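PDB 3KK7: putative cell invasion protein with MAC/Perforin domain from Bacteroides thetaiotaomicron VPI-5482, which is of uncharacterised function but, as a member of the MACPF family, is probably linked to membrane attack or pore formation. Local coordinates for residues A[152-158]-A[226-230]; A[384-388]-A[415-420]; A[52-56]-A[213-218]; A[297-303]-A[322-327]. All blocks are in the same frame, centred on the assembly; numbering follows the deposited sequence.

Interaction 1: residues A[152-158]-A[226-230]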
loop_
_atom_site.group_PDB
_atom_site.type_symbol
_atom_site.label_atom_id
_atom_site.label_comp_id
_atom_site.label_asym_id
_atom_site.label_seq_id
_atom_site.Cartn_x
_atom_site.Cartn_y
_atom_site.Cartn_z
ATOM N N ASP A 152 -23.125 13.599 -22.098
ATOM C CA ASP A 152 -22.589 12.747 -23.178
ATOM C C ASP A 152 -22.900 11.257 -23.030
ATOM O O ASP A 152 -22.874 10.702 -21.920
ATOM C CB ASP A 152 -21.078 12.952 -23.325
ATOM C CG ASP A 152 -20.720 14.319 -23.903
ATOM O OD1 ASP A 152 -21.434 14.786 -24.822
ATOM O OD2 ASP A 152 -19.712 14.909 -23.446
ATOM N N ASP A 153 -23.230 10.643 -24.167
ATOM C CA ASP A 153 -23.487 9.209 -24.284
ATOM C C ASP A 153 -22.135 8.516 -24.237
ATOM O O ASP A 153 -21.367 8.566 -25.201
ATOM C CB ASP A 153 -24.198 8.945 -25.628
ATOM C CG ASP A 153 -24.503 7.459 -25.903
ATOM O OD1 ASP A 153 -24.059 6.560 -25.144
ATOM O OD2 ASP A 153 -25.193 7.207 -26.931
ATOM N N SER A 154 -21.849 7.853 -23.126
ATOM C CA SER A 154 -20.560 7.192 -22.968
ATOM C C SER A 154 -20.108 6.370 -24.210
ATOM O O SER A 154 -18.916 6.180 -24.420
ATOM C CB SER A 154 -20.562 6.302 -21.708
ATOM O OG SER A 154 -21.267 5.092 -21.944
ATOM N N GLU A 155 -21.046 5.882 -25.015
ATOM C CA GLU A 155 -20.710 5.135 -26.235
ATOM C C GLU A 155 -19.844 5.914 -27.174
ATOM O O GLU A 155 -19.031 5.333 -27.876
ATOM C CB GLU A 155 -21.961 4.774 -27.007
ATOM C CG GLU A 155 -22.809 3.735 -26.345
ATOM C CD GLU A 155 -22.801 2.442 -27.105
ATOM O OE1 GLU A 155 -21.796 1.693 -26.947
ATOM O OE2 GLU A 155 -23.801 2.189 -27.854
ATOM N N LYS A 156 -20.055 7.218 -27.223
ATOM C CA LYS A 156 -19.288 8.089 -28.093
ATOM C C LYS A 156 -18.018 8.652 -27.457
ATOM O O LYS A 156 -17.196 9.248 -28.145
ATOM C CB LYS A 156 -20.166 9.258 -28.562
ATOM C CG LYS A 156 -21.468 8.841 -29.239
ATOM C CD LYS A 156 -22.153 9.980 -29.977
ATOM C CE LYS A 156 -23.447 9.486 -30.669
ATOM N NZ LYS A 156 -24.553 9.312 -29.666
ATOM N N VAL A 157 -17.860 8.459 -26.161
ATOM C CA VAL A 157 -16.761 9.039 -25.424
ATOM C C VAL A 157 -15.452 8.283 -25.631
ATOM O O VAL A 157 -15.431 7.050 -25.617
ATOM C CB VAL A 157 -17.108 9.085 -23.903
ATOM C CG1 VAL A 157 -15.887 9.330 -23.043
ATOM C CG2 VAL A 157 -18.182 10.141 -23.659
ATOM N N VAL A 158 -14.372 9.024 -25.860
ATOM C CA VAL A 158 -13.025 8.465 -25.799
ATOM C C VAL A 158 -12.104 9.450 -25.078
ATOM O O VAL A 158 -12.288 10.669 -25.174
ATOM C CB VAL A 158 -12.480 8.046 -27.183
ATOM C CG1 VAL A 158 -12.392 9.212 -28.129
ATOM C CG2 VAL A 158 -11.142 7.377 -27.052
ATOM N N PHE A 226 -7.276 14.597 -22.472
ATOM C CA PHE A 226 -8.235 14.923 -23.511
ATOM C C PHE A 226 -9.562 14.203 -23.270
ATOM O O PHE A 226 -9.613 13.033 -22.807
ATOM C CB PHE A 226 -7.719 14.519 -24.902
ATOM C CG PHE A 226 -6.436 15.198 -25.314
ATOM C CD1 PHE A 226 -5.229 14.839 -24.752
ATOM C CD2 PHE A 226 -6.432 16.149 -26.288
ATOM C CE1 PHE A 226 -4.069 15.443 -25.144
ATOM C CE2 PHE A 226 -5.270 16.755 -26.663
ATOM C CZ PHE A 226 -4.093 16.394 -26.097
ATOM N N TYR A 227 -10.634 14.909 -23.603
ATOM C CA TYR A 227 -11.968 14.353 -23.542
ATOM C C TYR A 227 -12.682 14.649 -24.848
ATOM O O TYR A 227 -12.996 15.794 -25.137
ATOM C CB TYR A 227 -12.713 14.925 -22.337
ATOM C CG TYR A 227 -14.101 14.353 -22.165
ATOM C CD1 TYR A 227 -15.189 14.932 -22.800
ATOM C CD2 TYR A 227 -14.337 13.230 -21.337
ATOM C CE1 TYR A 227 -16.482 14.406 -22.632
ATOM C CE2 TYR A 227 -15.639 12.707 -21.168
ATOM C CZ TYR A 227 -16.692 13.309 -21.818
ATOM O OH TYR A 227 -17.958 12.824 -21.678
ATOM N N GLY A 228 -12.900 13.601 -25.646
ATOM C CA GLY A 228 -13.558 13.695 -26.962
ATOM C C GLY A 228 -14.900 12.966 -27.096
ATOM O O GLY A 228 -15.116 11.878 -26.526
ATOM N N VAL A 229 -15.814 13.587 -27.855
ATOM C CA VAL A 229 -17.045 12.922 -28.277
ATOM C C VAL A 229 -16.881 12.583 -29.763
ATOM O O VAL A 229 -16.897 13.474 -30.626
ATOM C CB VAL A 229 -18.283 13.779 -28.013
ATOM C CG1 VAL A 229 -19.527 13.140 -28.614
ATOM C CG2 VAL A 229 -18.441 13.985 -26.511
ATOM N N ASP A 230 -16.701 11.296 -30.049
ATOM C CA ASP A 230 -16.488 10.843 -31.406
ATOM C C ASP A 230 -17.850 10.880 -32.098
ATOM O O ASP A 230 -18.835 10.295 -31.639
ATOM C CB ASP A 230 -15.875 9.441 -31.419
ATOM C CG ASP A 230 -15.248 9.085 -32.750
ATOM O OD1 ASP A 230 -15.981 8.948 -33.758
ATOM O OD2 ASP A 230 -14.014 8.916 -32.768
#

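Interaction 2: residues A[384-388]-A[415-420]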
loop_
_atom_site.group_PDB
_atom_site.type_symbol
_atom_site.label_atom_id
_atom_site.label_comp_id
_atom_site.label_asym_id
_atom_site.label_seq_id
_atom_site.Cartn_x
_atom_site.Cartn_y
_atom_site.Cartn_z
ATOM N N ILE A 384 -8.666 -30.006 11.783
ATOM C CA ILE A 384 -7.427 -30.783 11.701
ATOM C C ILE A 384 -7.510 -31.739 10.521
ATOM O O ILE A 384 -6.712 -31.629 9.592
ATOM C CB ILE A 384 -7.102 -31.577 13.006
ATOM C CG1 ILE A 384 -6.937 -30.631 14.196
ATOM C CG2 ILE A 384 -5.811 -32.392 12.826
ATOM C CD1 ILE A 384 -5.751 -29.658 14.070
ATOM N N ARG A 385 -8.469 -32.665 10.546
ATOM C CA ARG A 385 -8.637 -33.612 9.443
ATOM C C ARG A 385 -10.003 -34.276 9.453
ATOM O O ARG A 385 -10.779 -34.096 10.402
ATOM C CB ARG A 385 -7.557 -34.694 9.509
ATOM C CG ARG A 385 -7.515 -35.467 10.833
ATOM C CD ARG A 385 -6.772 -36.785 10.679
ATOM N NE ARG A 385 -6.910 -37.619 11.874
ATOM C CZ ARG A 385 -6.167 -37.500 12.973
ATOM N NH1 ARG A 385 -5.210 -36.570 13.066
ATOM N NH2 ARG A 385 -6.388 -38.323 13.996
ATOM N N LYS A 386 -10.276 -35.032 8.386
ATOM C CA LYS A 386 -11.456 -35.898 8.285
ATOM C C LYS A 386 -11.129 -37.291 8.796
ATOM O O LYS A 386 -10.090 -37.845 8.457
ATOM C CB LYS A 386 -11.958 -36.035 6.829
ATOM C CG LYS A 386 -12.504 -34.748 6.251
ATOM C CD LYS A 386 -13.659 -34.923 5.254
ATOM C CE LYS A 386 -14.366 -33.546 5.091
ATOM N NZ LYS A 386 -15.142 -33.396 3.817
ATOM N N SER A 387 -12.049 -37.856 9.575
ATOM C CA SER A 387 -11.935 -39.228 10.046
ATOM C C SER A 387 -12.084 -40.175 8.869
ATOM O O SER A 387 -12.456 -39.760 7.776
ATOM C CB SER A 387 -13.009 -39.540 11.115
ATOM O OG SER A 387 -14.291 -39.793 10.556
ATOM N N ASN A 388 -11.811 -41.453 9.093
ATOM C CA ASN A 388 -12.022 -42.426 8.040
ATOM C C ASN A 388 -13.507 -42.734 7.831
ATOM O O ASN A 388 -13.852 -43.544 6.971
ATOM C CB ASN A 388 -11.224 -43.700 8.292
ATOM C CG ASN A 388 -11.677 -44.447 9.522
ATOM O OD1 ASN A 388 -12.863 -44.492 9.840
ATOM N ND2 ASN A 388 -10.728 -45.071 10.204
ATOM N N ALA A 415 -1.422 -31.960 17.740
ATOM C CA ALA A 415 -2.837 -32.272 17.678
ATOM C C ALA A 415 -3.151 -33.250 16.542
ATOM O O ALA A 415 -4.127 -33.989 16.644
ATOM C CB ALA A 415 -3.659 -30.983 17.524
ATOM N N ALA A 416 -2.346 -33.251 15.474
ATOM C CA ALA A 416 -2.545 -34.183 14.343
ATOM C C ALA A 416 -2.192 -35.638 14.714
ATOM O O ALA A 416 -2.767 -36.584 14.157
ATOM C CB ALA A 416 -1.741 -33.738 13.115
ATOM N N SER A 417 -1.253 -35.800 15.652
ATOM C CA SER A 417 -0.863 -37.117 16.188
ATOM C C SER A 417 -2.029 -37.808 16.890
ATOM O O SER A 417 -2.171 -39.017 16.817
ATOM C CB SER A 417 0.293 -36.982 17.202
ATOM O OG SER A 417 1.417 -36.278 16.679
ATOM N N GLN A 418 -2.865 -37.034 17.570
ATOM C CA GLN A 418 -3.909 -37.610 18.404
ATOM C C GLN A 418 -4.843 -38.495 17.587
ATOM O O GLN A 418 -5.086 -38.251 16.407
ATOM C CB GLN A 418 -4.692 -36.514 19.124
ATOM C CG GLN A 418 -3.812 -35.552 19.936
ATOM C CD GLN A 418 -4.602 -34.745 20.959
ATOM O OE1 GLN A 418 -5.048 -33.629 20.685
ATOM N NE2 GLN A 418 -4.791 -35.322 22.145
ATOM N N SER A 419 -5.353 -39.532 18.231
ATOM C CA SER A 419 -6.223 -40.499 17.589
ATOM C C SER A 419 -7.590 -39.898 17.347
ATOM O O SER A 419 -8.118 -39.186 18.204
ATOM C CB SER A 419 -6.404 -41.715 18.493
ATOM O OG SER A 419 -7.180 -41.367 19.631
ATOM N N ASP A 420 -8.171 -40.224 16.197
ATOM C CA ASP A 420 -9.530 -39.809 15.843
ATOM C C ASP A 420 -10.465 -39.581 17.052
ATOM O O ASP A 420 -11.044 -38.503 17.192
ATOM C CB ASP A 420 -10.156 -40.836 14.880
ATOM C CG ASP A 420 -9.772 -40.601 13.414
ATOM O OD1 ASP A 420 -8.887 -39.745 13.115
ATOM O OD2 ASP A 420 -10.384 -41.284 12.551
#

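Interaction 3: residues A[52-56]-A[213-218]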
loop_
_atom_site.group_PDB
_atom_site.type_symbol
_atom_site.label_atom_id
_atom_site.label_comp_id
_atom_site.label_asym_id
_atom_site.label_seq_id
_atom_site.Cartn_x
_atom_site.Cartn_y
_atom_site.Cartn_z
ATOM N N ALA A 52 14.879 17.473 -6.180
ATOM C CA ALA A 52 14.367 16.328 -6.902
ATOM C C ALA A 52 14.781 14.973 -6.324
ATOM O O ALA A 52 14.179 13.961 -6.640
ATOM C CB ALA A 52 14.811 16.435 -8.359
ATOM N N THR A 53 15.793 14.953 -5.471
ATOM C CA THR A 53 16.292 13.714 -4.917
ATOM C C THR A 53 15.554 13.324 -3.625
ATOM O O THR A 53 15.637 12.182 -3.162
ATOM C CB THR A 53 17.837 13.803 -4.684
ATOM O OG1 THR A 53 18.103 14.500 -3.462
ATOM C CG2 THR A 53 18.544 14.515 -5.863
ATOM N N ASP A 54 14.816 14.259 -3.043
ATOM C CA ASP A 54 14.115 13.994 -1.780
ATOM C C ASP A 54 12.858 13.134 -1.907
ATOM O O ASP A 54 12.256 12.854 -0.901
ATOM C CB ASP A 54 13.694 15.309 -1.082
ATOM C CG ASP A 54 14.863 16.168 -0.639
ATOM O OD1 ASP A 54 15.844 15.651 -0.050
ATOM O OD2 ASP A 54 14.753 17.390 -0.839
ATOM N N PHE A 55 12.417 12.746 -3.102
ATOM C CA PHE A 55 11.200 11.921 -3.181
ATOM C C PHE A 55 11.474 10.447 -2.906
ATOM O O PHE A 55 10.549 9.684 -2.670
ATOM C CB PHE A 55 10.502 12.065 -4.528
ATOM C CG PHE A 55 10.075 13.448 -4.807
ATOM C CD1 PHE A 55 8.952 13.954 -4.221
ATOM C CD2 PHE A 55 10.822 14.268 -5.617
ATOM C CE1 PHE A 55 8.570 15.262 -4.441
ATOM C CE2 PHE A 55 10.432 15.593 -5.853
ATOM C CZ PHE A 55 9.316 16.083 -5.258
ATOM N N LEU A 56 12.740 10.055 -2.929
ATOM C CA LEU A 56 13.085 8.660 -2.805
ATOM C C LEU A 56 12.717 8.166 -1.414
ATOM O O LEU A 56 12.941 8.849 -0.440
ATOM C CB LEU A 56 14.578 8.462 -3.068
ATOM C CG LEU A 56 14.971 7.087 -3.609
ATOM C CD1 LEU A 56 14.353 6.823 -4.966
ATOM C CD2 LEU A 56 16.518 7.011 -3.671
ATOM N N LEU A 213 8.310 4.985 -3.184
ATOM C CA LEU A 213 9.133 5.348 -4.350
ATOM C C LEU A 213 10.573 4.778 -4.244
ATOM O O LEU A 213 11.324 5.192 -3.388
ATOM C CB LEU A 213 9.185 6.889 -4.503
ATOM C CG LEU A 213 7.877 7.531 -4.992
ATOM C CD1 LEU A 213 7.740 8.998 -4.543
ATOM C CD2 LEU A 213 7.702 7.418 -6.528
ATOM N N THR A 214 10.927 3.858 -5.139
ATOM C CA THR A 214 12.263 3.287 -5.250
ATOM C C THR A 214 12.974 3.625 -6.565
ATOM O O THR A 214 14.219 3.514 -6.640
ATOM C CB THR A 214 12.229 1.741 -5.170
ATOM O OG1 THR A 214 11.474 1.222 -6.274
ATOM C CG2 THR A 214 11.627 1.247 -3.862
ATOM N N GLY A 215 12.208 4.000 -7.601
ATOM C CA GLY A 215 12.785 4.303 -8.931
ATOM C C GLY A 215 11.998 5.318 -9.759
ATOM O O GLY A 215 10.903 5.048 -10.229
ATOM N N TYR A 216 12.550 6.505 -9.959
ATOM C CA TYR A 216 11.854 7.514 -10.741
ATOM C C TYR A 216 12.780 8.309 -11.614
ATOM O O TYR A 216 13.994 8.148 -11.533
ATOM C CB TYR A 216 11.061 8.448 -9.834
ATOM C CG TYR A 216 11.826 9.288 -8.814
ATOM C CD1 TYR A 216 12.281 10.566 -9.121
ATOM C CD2 TYR A 216 12.007 8.820 -7.501
ATOM C CE1 TYR A 216 12.915 11.355 -8.161
ATOM C CE2 TYR A 216 12.654 9.581 -6.539
ATOM C CZ TYR A 216 13.107 10.854 -6.859
ATOM O OH TYR A 216 13.749 11.595 -5.862
ATOM N N TYR A 217 12.187 9.158 -12.457
ATOM C CA TYR A 217 12.935 10.076 -13.309
ATOM C C TYR A 217 12.732 11.497 -12.849
ATOM O O TYR A 217 11.702 11.820 -12.259
ATOM C CB TYR A 217 12.470 9.952 -14.742
ATOM C CG TYR A 217 12.747 8.606 -15.348
ATOM C CD1 TYR A 217 13.997 8.304 -15.860
ATOM C CD2 TYR A 217 11.755 7.629 -15.408
ATOM C CE1 TYR A 217 14.243 7.079 -16.433
ATOM C CE2 TYR A 217 11.994 6.408 -15.972
ATOM C CZ TYR A 217 13.243 6.141 -16.477
ATOM O OH TYR A 217 13.495 4.933 -17.024
ATOM N N THR A 218 13.738 12.344 -13.094
ATOM C CA THR A 218 13.625 13.768 -12.807
ATOM C C THR A 218 13.751 14.592 -14.054
ATOM O O THR A 218 14.411 14.184 -15.018
ATOM C CB THR A 218 14.699 14.273 -11.850
ATOM O OG1 THR A 218 15.992 14.017 -12.409
ATOM C CG2 THR A 218 14.537 13.624 -10.487
#

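Interaction 4: residues A[297-303]-A[322-327]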
loop_
_atom_site.group_PDB
_atom_site.type_symbol
_atom_site.label_atom_id
_atom_site.label_comp_id
_atom_site.label_asym_id
_atom_site.label_seq_id
_atom_site.Cartn_x
_atom_site.Cartn_y
_atom_site.Cartn_z
ATOM N N THR A 297 1.908 21.408 -15.979
ATOM C CA THR A 297 3.352 21.239 -16.117
ATOM C C THR A 297 3.903 20.853 -14.763
ATOM O O THR A 297 3.371 21.252 -13.727
ATOM C CB THR A 297 4.051 22.489 -16.656
ATOM O OG1 THR A 297 3.676 23.631 -15.885
ATOM C CG2 THR A 297 3.682 22.726 -18.100
ATOM N N LEU A 298 4.937 20.019 -14.791
ATOM C CA LEU A 298 5.616 19.550 -13.596
ATOM C C LEU A 298 7.022 20.105 -13.659
ATOM O O LEU A 298 7.767 19.771 -14.587
ATOM C CB LEU A 298 5.692 18.035 -13.559
ATOM C CG LEU A 298 4.381 17.269 -13.529
ATOM C CD1 LEU A 298 4.681 15.795 -13.343
ATOM C CD2 LEU A 298 3.494 17.743 -12.434
ATOM N N GLY A 299 7.374 20.959 -12.700
ATOM C CA GLY A 299 8.699 21.563 -12.653
ATOM C C GLY A 299 8.816 22.727 -13.602
ATOM O O GLY A 299 7.838 23.154 -14.204
ATOM N N GLY A 300 10.035 23.234 -13.739
ATOM C CA GLY A 300 10.304 24.414 -14.575
ATOM C C GLY A 300 9.654 25.649 -14.001
ATOM O O GLY A 300 9.295 25.681 -12.829
ATOM N N ALA A 301 9.508 26.672 -14.836
ATOM C CA ALA A 301 8.869 27.917 -14.441
ATOM C C ALA A 301 8.076 28.366 -15.632
ATOM O O ALA A 301 8.252 27.817 -16.715
ATOM C CB ALA A 301 9.900 28.949 -14.071
ATOM N N TYR A 302 7.192 29.343 -15.427
ATOM C CA TYR A 302 6.437 29.992 -16.514
ATOM C C TYR A 302 5.476 29.024 -17.197
ATOM O O TYR A 302 5.144 29.163 -18.379
ATOM C CB TYR A 302 7.392 30.652 -17.529
ATOM C CG TYR A 302 8.372 31.611 -16.879
ATOM C CD1 TYR A 302 7.975 32.904 -16.501
ATOM C CD2 TYR A 302 9.697 31.220 -16.616
ATOM C CE1 TYR A 302 8.875 33.791 -15.879
ATOM C CE2 TYR A 302 10.608 32.093 -15.995
ATOM C CZ TYR A 302 10.190 33.377 -15.626
ATOM O OH TYR A 302 11.089 34.236 -15.010
ATOM N N GLY A 303 5.003 28.059 -16.420
ATOM C CA GLY A 303 4.105 27.035 -16.925
ATOM C C GLY A 303 2.774 26.999 -16.208
ATOM O O GLY A 303 2.141 28.022 -15.994
ATOM N N PRO A 322 8.320 29.304 -23.187
ATOM C CA PRO A 322 9.035 29.801 -21.998
ATOM C C PRO A 322 9.251 28.721 -20.955
ATOM O O PRO A 322 10.341 28.634 -20.374
ATOM C CB PRO A 322 8.114 30.893 -21.449
ATOM C CG PRO A 322 7.334 31.340 -22.639
ATOM C CD PRO A 322 7.095 30.078 -23.433
ATOM N N TRP A 323 8.224 27.910 -20.710
ATOM C CA TRP A 323 8.360 26.822 -19.752
ATOM C C TRP A 323 9.438 25.802 -20.193
ATOM O O TRP A 323 10.258 25.356 -19.382
ATOM C CB TRP A 323 7.022 26.124 -19.517
ATOM C CG TRP A 323 7.167 24.923 -18.720
ATOM C CD1 TRP A 323 7.245 24.838 -17.356
ATOM C CD2 TRP A 323 7.284 23.593 -19.213
ATOM N NE1 TRP A 323 7.390 23.521 -16.975
ATOM C CE2 TRP A 323 7.412 22.742 -18.101
ATOM C CE3 TRP A 323 7.264 23.039 -20.483
ATOM C CZ2 TRP A 323 7.542 21.371 -18.229
ATOM C CZ3 TRP A 323 7.388 21.685 -20.610
ATOM C CH2 TRP A 323 7.522 20.858 -19.487
ATOM N N LEU A 324 9.446 25.448 -21.473
ATOM C CA LEU A 324 10.401 24.479 -21.956
ATOM C C LEU A 324 11.803 25.003 -21.708
ATOM O O LEU A 324 12.657 24.284 -21.203
ATOM C CB LEU A 324 10.191 24.197 -23.443
ATOM C CG LEU A 324 11.131 23.155 -24.064
ATOM C CD1 LEU A 324 10.871 21.784 -23.471
ATOM C CD2 LEU A 324 10.970 23.130 -25.571
ATOM N N GLN A 325 12.046 26.267 -22.026
ATOM C CA GLN A 325 13.381 26.793 -21.872
ATOM C C GLN A 325 13.719 27.156 -20.424
ATOM O O GLN A 325 14.863 27.416 -20.111
ATOM C CB GLN A 325 13.652 27.929 -22.859
ATOM C CG GLN A 325 12.829 29.160 -22.699
ATOM C CD GLN A 325 12.926 30.080 -23.923
ATOM O OE1 GLN A 325 12.956 29.612 -25.071
ATOM N NE2 GLN A 325 12.964 31.394 -23.680
ATOM N N SER A 326 12.736 27.145 -19.537
ATOM C CA SER A 326 13.013 27.292 -18.121
ATOM C C SER A 326 13.693 26.021 -17.596
ATOM O O SER A 326 14.363 26.049 -16.550
ATOM C CB SER A 326 11.728 27.514 -17.351
ATOM O OG SER A 326 11.052 26.271 -17.170
ATOM N N LEU A 327 13.514 24.912 -18.320
ATOM C CA LEU A 327 14.064 23.613 -17.901
ATOM C C LEU A 327 15.582 23.510 -18.071
ATOM O O LEU A 327 16.190 22.528 -17.651
ATOM C CB LEU A 327 13.367 22.463 -18.642
ATOM C CG LEU A 327 11.864 22.285 -18.385
ATOM C CD1 LEU A 327 11.270 21.125 -19.233
ATOM C CD2 LEU A 327 11.592 22.081 -16.891
HETATM O O HOH W 1 5.044 28.505 -20.957
#

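Interaction 1: residues A[152-158]-A[226-230]
Asp-152 meets Tyr-227 at the rim of its ring: Tyr-227 OH donates to Asp-152 OD2 over 3.2 Å, on the anti lone pair, with carboxylate and ring planes 28° apart. Next to this, Val-229 CG2 lies 3.4 Å from the same OD2. Asp-153 turns the chain back, its OD1 closing an Asx turn by accepting from Glu-155 N, while its OD2 forms a long salt bridge with Lys-156 NZ. With its amine turned back to Asp-153, Lys-156 offers the contact the root of its chain, CB lying 3.9 Å from Val-229 CG1, and its carbonyl O takes the N-H of Asp-230 at 2.8 Å. Val-157 begins strand 157-173 and forms an antiparallel, non-hydrogen-bonded pair with Val-229; its CG2 approaches Tyr-227 OH at 3.3 Å. Val-158 is hydrogen-bonded in both directions with Gly-228, N to O and O to N, each 3.0 Å. Branched valines suit such strand positions, and Val-158 turns to helix 236-249, touching Met-243. These two strands are among the long central ones of the MACPF sheet. Main-chain bonds thus set the register, while at its end the tyrosine hydroxyl gives the carboxylate of Asp-152 a neutral donor.

Interaction 2: residues A[384-388]-A[415-420]
Arg-385 reaches from a classic beta bulge, in which it and Ile-384 both face Leu-393, into the curve of the loop that follows strand 407-411. Its CG sits between the backbone N and the carbonyl carbon (chi1 57°), and from there the chain runs extended to NE, carrying the guanidinium into the loop, where all its partners gather at its edge. NH2 donates almost straight (171°) to Gln-418 O at 2.7 Å, within the guanidinium plane. NE and NH2 together grip a single oxygen, Asp-420 OD1, with NE 3.2 Å and NH2 3.0 Å from OD1; the two flat groups are nearly coplanar. NH1 donates to Ala-416 O at 2.7 Å, a more bent bond, tilted from the guanidinium plane. Arginine suits the place because one planar group can serve two carbonyls and a carboxylate at once. An alanine here would be likely to leave Asp-420 without its opposite charge and the carbonyls of Ala-416 and Gln-418 without these donors, so that the loop could shift against the strand. Against this dense network the flanks are looser. On one, Ile-384 CD1 rests 4.2 Å from Ala-415 CB, a light methyl-to-methyl contact that passes to solvent at the exposed Ala-416. On the other, where the strand runs out towards solvent, Ser-387 OG turns to Ser-389, and Ser-387 CB lies 3.5 Å from Asp-420 OD2.

Interaction 3: residues A[52-56]-A[213-218]
Tyr-216 carries the contact through its hydroxyl, which donates to Ala-52 O over a short 2.5 Å, in the carbonyl plane and on a lone pair. The same OH receives a weak, bent bond from Phe-55 N at 3.3 Å, so one polar atom serves two main-chain groups of the irregular 52-56 turn. Around it the apolar shell closes. Phe-55 CB stands 3.7 Å from Tyr-216 CZ, with the two side chains crossing at about a right angle and the hydroxyl at the edge of the Phe-55 ring. Leu-56 comes obliquely to the tyrosine ring, CD1 lying 3.6 Å from Tyr-216 CE2. With CG between the backbone N and the carbonyl carbon (chi1 62°), the ring of Tyr-216 points at the 52-56 segment and its hydroxyl reaches the main chain there; the long tyrosine suits the distance. At one end Ala-52 CB, small enough for a close fit, meets Thr-218 CG2 at 3.5 Å; at the other, Leu-213 CD1 packs 3.4 Å from Phe-55 O. Strand 211-218 belongs to the large antiparallel MACPF sheet, and its run leading to a glycine pair is consistent with the signature sequence of the family. Next to the contact, Leu-213 pairs through its backbone with Gly-57 and Cys-58, bringing the turn alongside the strand. Farther out, Leu-171 and Met-335 touch Tyr-216 from neighbouring strands, and Phe-55 meets the ring of Phe-49. Asp-51 secures the turn, its OD1 accepting from Thr-53 N and its own N donating to Asp-54 OD2.

Interaction 4: residues A[297-303]-A[322-327]
Where strand 288-298 of the MACPF sheet runs out into a glycine-rich loop, Thr-297 at the strand end and Gly-299 in the loop receive the indole of Trp-323 from helix 321-326. Thr-297 CG2 lies over one face of the five-membered ring, 3.8 Å from its centroid and only 13° off the normal, a CH-pi contact; its OG1 is turned to Tyr-304 N. Leu-327 CD1 covers the opposite face nearer the rim, so the indole is sandwiched between two methyl groups. At its edge NE1 donates to Gly-299 O at 2.8 Å, within the ring plane, although 39° out of the plane of that carbonyl. Trp-323 holds CG anti to its backbone N (chi1 172°), which brings the ring between Thr-297 and Leu-327, with NE1 at Gly-299 O. Gly-300 fits where any CB would collide with Ser-326 OG and Trp-323 NE1; its CA comes within 3.5 Å of Leu-327 CD2. Ser-326 OG then works in both senses, accepting from Ala-301 N at 2.8 Å and donating to Trp-323 O at 2.5 Å. A water joins Tyr-302 O at 2.7 Å to Trp-323 N at 3.2 Å. Putting an alanine in place of Trp-323 would probably open a gap between Thr-297 and Leu-327 and leave Gly-299 O without its indole donor. Much of the docking thus relies on loop main-chain groups matched by helix side chains, with one indole providing two apolar faces and a directed N-H.

How the interactions relate
Interactions 1, 3 and 4 reach the large antiparallel MACPF sheet; interaction 2 lies in the D2 domain on a separate mixed sheet, its centre about 55 to 71 Å from theirs. Centre to centre, interactions 3 and 4 are nearest, about 19 Å apart; interaction 1 lies about 31 Å from interaction 4, toward the opposite end of paired strands 220-230 and 288-298, with interaction 3 on strand 211-218 of the same sheet. Along the chain interactions 1 and 3 interleave (52-56, 152-158, 213-218, 226-230); interaction 4 follows and interaction 2 comes last. In pore-forming relatives this sheet is thought to open while flanking helices refold into membrane hairpins; whether this protein does so is not known.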